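Local structure of pancreatic lipase related protein 2 (1W52) at residues Arg192-Thr206 with Met219-Gly233. The protein probably hydrolyses the ester bonds of galactolipids and triacylglycerols, as a secreted calcium-binding lipase of the alpha/beta hydrolase superfamily. Numbering follows the deposited sequence.
Sequences RLDPSDAQFVDVIHT and MSQKVGHMDFFPNGG. With CA (calcium ion), chain E.
His205 bonds Asp227 at the C-terminal end of strand 201-204, which pairs in parallel with strand 226-230 in the central sheet of the alpha/beta-hydrolase fold; the strand axes approach to 4.7 Å. Main-chain bonds from Val203 N to Met226 O and from Phe228 N to Val203 O join the strands. The backbone register pairs Val203 with Asp227, and their side chains lie side by side on the same face of the sheet. The His205 ring uses both nitrogens, each partner lying close to the ring plane: NE2 donates to the anti lone pair of Asp227 OD1 at 2.8 Å, and ND1 donates to Met219 O at 2.8 Å. Two in-plane bonds fix the ring's rotation, and donation from both nitrogens suggests a protonated imidazole facing the carboxylate. One face of the ring carries Phe229 in an offset stack, centroids 4.2 Å apart and planes at 7°; Val203 CG1 sits over the opposite face. A leucine in place of His205 would probably leave Met219 O and Asp227 OD1 without their ring N-H donors and Phe229 without its flat stacking partner. Asp227 also grips its own segment, accepting from Val223 N through OD1 and from Gly224 N through OD2. Val223 CG2 packs 3.5 Å from Val203 CG2. Beyond the strand, Thr206 N bonds Asp178, the predicted charge-relay acid. In the loop before strand 201-204, Asp194 and Asp197 bind the calcium ion with Glu189 O; Pro195 between them lays CB over one face of the His225 ring, a CH-pi contact 3.8 Å from the centroid. A chi1 of -58° sets His225 CG anti to the carbonyl carbon, placing the ring where ND1 accepts from Val201 N at 2.9 Å, only 3° out of the ring plane.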
loop_
_atom_site.group_PDB
_atom_site.type_symbol
_atom_site.label_atom_id
_atom_site.label_comp_id
_atom_site.label_asym_id
_atom_site.label_seq_id
_atom_site.Cartn_x
_atom_site.Cartn_y
_atom_site.Cartn_z
ATOM N N ARG A 192 -12.092 15.925 -1.240
ATOM C CA ARG A 192 -11.154 14.881 -1.278
ATOM C C ARG A 192 -11.177 14.056 0.025
ATOM O O ARG A 192 -12.258 13.697 0.540
ATOM C CB ARG A 192 -9.780 15.456 -1.661
ATOM C CG ARG A 192 -9.129 16.421 -0.698
ATOM C CD ARG A 192 -7.861 16.886 -1.225
ATOM N NE ARG A 192 -7.039 17.734 -0.371
ATOM C CZ ARG A 192 -6.492 17.379 0.794
ATOM N NH1 ARG A 192 -6.738 16.203 1.353
ATOM N NH2 ARG A 192 -5.710 18.230 1.442
ATOM N N LEU A 193 -9.982 13.647 0.442
ATOM C CA LEU A 193 -9.752 12.752 1.539
ATOM C C LEU A 193 -8.542 13.334 2.267
ATOM O O LEU A 193 -7.485 13.627 1.651
ATOM C CB LEU A 193 -9.463 11.328 1.038
ATOM C CG LEU A 193 -8.597 10.493 2.033
ATOM C CD1 LEU A 193 -9.299 10.349 3.358
ATOM C CD2 LEU A 193 -8.136 9.085 1.575
ATOM N N ASP A 194 -8.687 13.496 3.573
ATOM C CA ASP A 194 -7.645 14.109 4.364
ATOM C C ASP A 194 -7.818 13.550 5.724
ATOM O O ASP A 194 -8.881 12.979 5.989
ATOM C CB ASP A 194 -7.801 15.646 4.351
ATOM C CG ASP A 194 -8.990 16.154 5.195
ATOM O OD1 ASP A 194 -10.169 16.075 4.710
ATOM O OD2 ASP A 194 -8.782 16.694 6.333
ATOM N N PRO A 195 -6.866 13.776 6.622
ATOM C CA PRO A 195 -6.863 13.110 7.930
ATOM C C PRO A 195 -8.099 13.384 8.813
ATOM O O PRO A 195 -8.393 12.688 9.783
ATOM C CB PRO A 195 -5.593 13.679 8.600
ATOM C CG PRO A 195 -4.681 14.215 7.438
ATOM C CD PRO A 195 -5.748 14.729 6.500
ATOM N N SER A 196 -8.809 14.446 8.482
ATOM C CA SER A 196 -9.972 14.842 9.238
ATOM C C SER A 196 -11.190 13.970 8.946
ATOM O O SER A 196 -12.223 14.176 9.575
ATOM C CB SER A 196 -10.315 16.327 8.951
ATOM O OG SER A 196 -11.139 16.500 7.786
ATOM N N ASP A 197 -11.130 13.045 7.999
ATOM C CA ASP A 197 -12.370 12.371 7.646
ATOM C C ASP A 197 -12.569 11.153 8.539
ATOM O O ASP A 197 -13.644 10.547 8.562
ATOM C CB ASP A 197 -12.412 12.001 6.145
ATOM C CG ASP A 197 -12.266 13.226 5.212
ATOM O OD1 ASP A 197 -12.941 14.284 5.394
ATOM O OD2 ASP A 197 -11.494 13.212 4.242
ATOM N N ALA A 198 -11.516 10.790 9.274
ATOM C CA ALA A 198 -11.599 9.675 10.231
ATOM C C ALA A 198 -10.690 9.904 11.413
ATOM O O ALA A 198 -9.867 10.808 11.395
ATOM C CB ALA A 198 -11.307 8.375 9.587
ATOM N N GLN A 199 -10.875 9.113 12.460
ATOM C CA GLN A 199 -10.014 9.222 13.620
ATOM C C GLN A 199 -8.616 8.852 13.202
ATOM O O GLN A 199 -7.626 9.323 13.750
ATOM C CB GLN A 199 -10.488 8.298 14.741
ATOM C CG GLN A 199 -11.924 8.570 15.242
ATOM C CD GLN A 199 -12.020 9.774 16.150
ATOM O OE1 GLN A 199 -11.265 10.730 16.030
ATOM N NE2 GLN A 199 -12.970 9.720 17.066
ATOM N N PHE A 200 -8.554 7.990 12.193
ATOM C CA PHE A 200 -7.304 7.520 11.620
ATOM C C PHE A 200 -7.447 7.298 10.121
ATOM O O PHE A 200 -8.311 6.499 9.675
ATOM C CB PHE A 200 -6.953 6.203 12.245
ATOM C CG PHE A 200 -5.667 5.632 11.764
ATOM C CD1 PHE A 200 -4.520 6.429 11.616
ATOM C CD2 PHE A 200 -5.572 4.264 11.457
ATOM C CE1 PHE A 200 -3.304 5.864 11.204
ATOM C CE2 PHE A 200 -4.340 3.719 11.050
ATOM C CZ PHE A 200 -3.224 4.529 10.931
ATOM N N VAL A 201 -6.563 7.966 9.369
ATOM C CA VAL A 201 -6.463 7.823 7.918
ATOM C C VAL A 201 -5.054 7.364 7.580
ATOM O O VAL A 201 -4.055 8.022 7.920
ATOM C CB VAL A 201 -6.743 9.173 7.153
ATOM C CG1 VAL A 201 -6.696 8.983 5.634
ATOM C CG2 VAL A 201 -8.110 9.814 7.540
ATOM N N ASP A 202 -4.986 6.256 6.873
ATOM C CA ASP A 202 -3.709 5.761 6.377
ATOM C C ASP A 202 -3.765 5.603 4.862
ATOM O O ASP A 202 -4.726 5.091 4.312
ATOM C CB ASP A 202 -3.365 4.411 7.002
ATOM C CG ASP A 202 -4.490 3.386 6.845
ATOM O OD1 ASP A 202 -5.695 3.802 6.873
ATOM O OD2 ASP A 202 -4.253 2.164 6.686
ATOM N N VAL A 203 -2.716 6.001 4.183
ATOM C CA VAL A 203 -2.724 5.968 2.742
ATOM C C VAL A 203 -1.561 5.157 2.162
ATOM O O VAL A 203 -0.437 5.282 2.611
ATOM C CB VAL A 203 -2.670 7.388 2.200
ATOM C CG1 VAL A 203 -3.073 7.420 0.720
ATOM C CG2 VAL A 203 -3.579 8.269 3.018
ATOM N N ILE A 204 -1.863 4.333 1.162
ATOM C CA ILE A 204 -0.844 3.721 0.318
ATOM C C ILE A 204 -0.798 4.381 -1.071
ATOM O O ILE A 204 -1.800 4.440 -1.762
ATOM C CB ILE A 204 -1.083 2.220 0.212
ATOM C CG1 ILE A 204 -1.088 1.644 1.601
ATOM C CG2 ILE A 204 0.048 1.534 -0.563
ATOM C CD1 ILE A 204 -1.509 0.180 1.625
ATOM N N HIS A 205 0.391 4.863 -1.445
ATOM C CA HIS A 205 0.626 5.593 -2.701
ATOM C C HIS A 205 1.464 4.725 -3.653
ATOM O O HIS A 205 2.658 4.546 -3.419
ATOM C CB HIS A 205 1.475 6.832 -2.461
ATOM C CG HIS A 205 0.870 7.869 -1.552
ATOM N ND1 HIS A 205 0.267 9.013 -2.033
ATOM C CD2 HIS A 205 0.879 7.985 -0.199
ATOM C CE1 HIS A 205 -0.102 9.769 -1.012
ATOM N NE2 HIS A 205 0.247 9.163 0.111
ATOM N N THR A 206 0.836 4.197 -4.707
ATOM C CA THR A 206 1.533 3.375 -5.695
ATOM C C THR A 206 1.683 3.988 -7.087
ATOM O O THR A 206 2.434 3.446 -7.856
ATOM C CB THR A 206 0.863 1.990 -5.864
ATOM O OG1 THR A 206 -0.531 2.157 -6.198
ATOM C CG2 THR A 206 0.873 1.203 -4.526
ATOM N N MET A 219 -2.298 10.173 -6.345
ATOM C CA MET A 219 -1.989 11.415 -5.672
ATOM C C MET A 219 -0.641 11.303 -5.074
ATOM O O MET A 219 -0.357 10.322 -4.417
ATOM C CB MET A 219 -2.953 11.687 -4.515
ATOM C CG MET A 219 -4.326 12.009 -4.951
ATOM S SD MET A 219 -5.386 12.621 -3.658
ATOM C CE MET A 219 -4.513 13.951 -3.192
ATOM N N SER A 220 0.175 12.318 -5.279
ATOM C CA SER A 220 1.450 12.442 -4.587
ATOM C C SER A 220 1.297 13.116 -3.193
ATOM O O SER A 220 2.081 12.885 -2.273
ATOM C CB SER A 220 2.365 13.279 -5.456
ATOM O OG SER A 220 1.810 14.574 -5.673
ATOM N N GLN A 221 0.289 13.971 -3.088
ATOM C CA GLN A 221 -0.078 14.671 -1.875
ATOM C C GLN A 221 -0.314 13.801 -0.679
ATOM O O GLN A 221 -1.128 12.904 -0.735
ATOM C CB GLN A 221 -1.371 15.416 -2.141
ATOM C CG GLN A 221 -1.802 16.308 -1.026
ATOM C CD GLN A 221 -2.806 17.412 -1.469
ATOM O OE1 GLN A 221 -3.808 17.146 -2.153
ATOM N NE2 GLN A 221 -2.538 18.639 -1.049
ATOM N N LYS A 222 0.344 14.111 0.431
ATOM C CA LYS A 222 0.049 13.389 1.667
ATOM C C LYS A 222 -1.346 13.727 2.166
ATOM O O LYS A 222 -1.707 14.879 2.204
ATOM C CB LYS A 222 1.055 13.735 2.732
ATOM C CG LYS A 222 2.372 12.997 2.601
ATOM C CD LYS A 222 3.393 13.999 2.204
ATOM C CE LYS A 222 4.711 13.370 1.839
ATOM N NZ LYS A 222 5.787 13.825 2.709
ATOM N N VAL A 223 -2.150 12.731 2.495
ATOM C CA VAL A 223 -3.529 12.981 2.959
ATOM C C VAL A 223 -3.971 12.160 4.137
ATOM O O VAL A 223 -5.137 12.026 4.342
ATOM C CB VAL A 223 -4.568 12.714 1.857
ATOM C CG1 VAL A 223 -4.235 13.481 0.645
ATOM C CG2 VAL A 223 -4.592 11.283 1.526
ATOM N N GLY A 224 -3.049 11.616 4.903
ATOM C CA GLY A 224 -3.387 10.678 5.956
ATOM C C GLY A 224 -2.636 11.078 7.190
ATOM O O GLY A 224 -1.813 11.999 7.138
ATOM N N HIS A 225 -2.917 10.419 8.308
ATOM C CA HIS A 225 -2.001 10.523 9.436
ATOM C C HIS A 225 -0.723 9.813 9.026
ATOM O O HIS A 225 0.379 10.181 9.430
ATOM C CB HIS A 225 -2.610 9.953 10.717
ATOM C CG HIS A 225 -3.889 10.626 11.072
ATOM N ND1 HIS A 225 -5.116 10.098 10.712
ATOM C CD2 HIS A 225 -4.144 11.822 11.647
ATOM C CE1 HIS A 225 -6.077 10.918 11.093
ATOM N NE2 HIS A 225 -5.514 11.981 11.640
ATOM N N MET A 226 -0.884 8.815 8.172
ATOM C CA MET A 226 0.257 8.113 7.627
ATOM C C MET A 226 0.142 7.941 6.105
ATOM O O MET A 226 -0.868 7.526 5.582
ATOM C CB MET A 226 0.317 6.776 8.311
ATOM C CG MET A 226 0.144 6.845 9.807
ATOM S SD MET A 226 1.030 5.446 10.515
ATOM C CE MET A 226 -0.116 4.315 10.904
ATOM N N ASP A 227 1.189 8.293 5.401
ATOM C CA ASP A 227 1.234 8.165 3.969
ATOM C C ASP A 227 2.409 7.264 3.727
ATOM O O ASP A 227 3.521 7.640 4.032
ATOM C CB ASP A 227 1.467 9.542 3.334
ATOM C CG ASP A 227 0.235 10.429 3.423
ATOM O OD1 ASP A 227 -0.572 10.402 2.431
ATOM O OD2 ASP A 227 -0.013 11.135 4.468
ATOM N N PHE A 228 2.151 6.055 3.233
ATOM C CA PHE A 228 3.199 5.098 2.870
ATOM C C PHE A 228 3.549 5.218 1.383
ATOM O O PHE A 228 2.635 5.417 0.555
ATOM C CB PHE A 228 2.734 3.680 3.125
ATOM C CG PHE A 228 2.384 3.399 4.548
ATOM C CD1 PHE A 228 1.203 3.870 5.097
ATOM C CD2 PHE A 228 3.210 2.629 5.329
ATOM C CE1 PHE A 228 0.864 3.589 6.384
ATOM C CE2 PHE A 228 2.881 2.339 6.638
ATOM C CZ PHE A 228 1.702 2.811 7.157
ATOM N N PHE A 229 4.846 5.050 1.050
ATOM C CA PHE A 229 5.331 5.101 -0.340
ATOM C C PHE A 229 6.125 3.871 -0.823
ATOM O O PHE A 229 7.339 3.954 -1.008
ATOM C CB PHE A 229 6.172 6.357 -0.501
ATOM C CG PHE A 229 5.393 7.591 -0.350
ATOM C CD1 PHE A 229 5.137 8.100 0.915
ATOM C CD2 PHE A 229 4.863 8.223 -1.462
ATOM C CE1 PHE A 229 4.372 9.301 1.053
ATOM C CE2 PHE A 229 4.058 9.379 -1.347
ATOM C CZ PHE A 229 3.819 9.928 -0.094
ATOM N N PRO A 230 5.472 2.735 -1.029
ATOM C CA PRO A 230 6.173 1.517 -1.443
ATOM C C PRO A 230 6.964 1.727 -2.714
ATOM O O PRO A 230 6.494 2.244 -3.747
ATOM C CB PRO A 230 5.037 0.530 -1.744
ATOM C CG PRO A 230 3.807 1.380 -1.916
ATOM C CD PRO A 230 4.039 2.492 -0.908
ATOM N N ASN A 231 8.205 1.317 -2.662
ATOM C CA ASN A 231 9.077 1.541 -3.788
ATOM C C ASN A 231 9.120 2.974 -4.196
ATOM O O ASN A 231 9.234 3.236 -5.399
ATOM C CB ASN A 231 8.582 0.698 -4.899
ATOM C CG ASN A 231 8.241 -0.704 -4.409
ATOM O OD1 ASN A 231 9.113 -1.365 -3.808
ATOM N ND2 ASN A 231 7.000 -1.166 -4.646
ATOM N N GLY A 232 9.042 3.916 -3.252
ATOM C CA GLY A 232 8.924 5.320 -3.631
ATOM C C GLY A 232 7.551 5.764 -4.162
ATOM O O GLY A 232 7.290 6.951 -4.392
ATOM N N GLY A 233 6.652 4.821 -4.340
ATOM C CA GLY A 233 5.311 5.147 -4.753
ATOM C C GLY A 233 5.044 5.644 -6.165
ATOM O O GLY A 233 3.917 5.976 -6.481
HETATM CA CA CA E . -12.143 15.436 3.354
#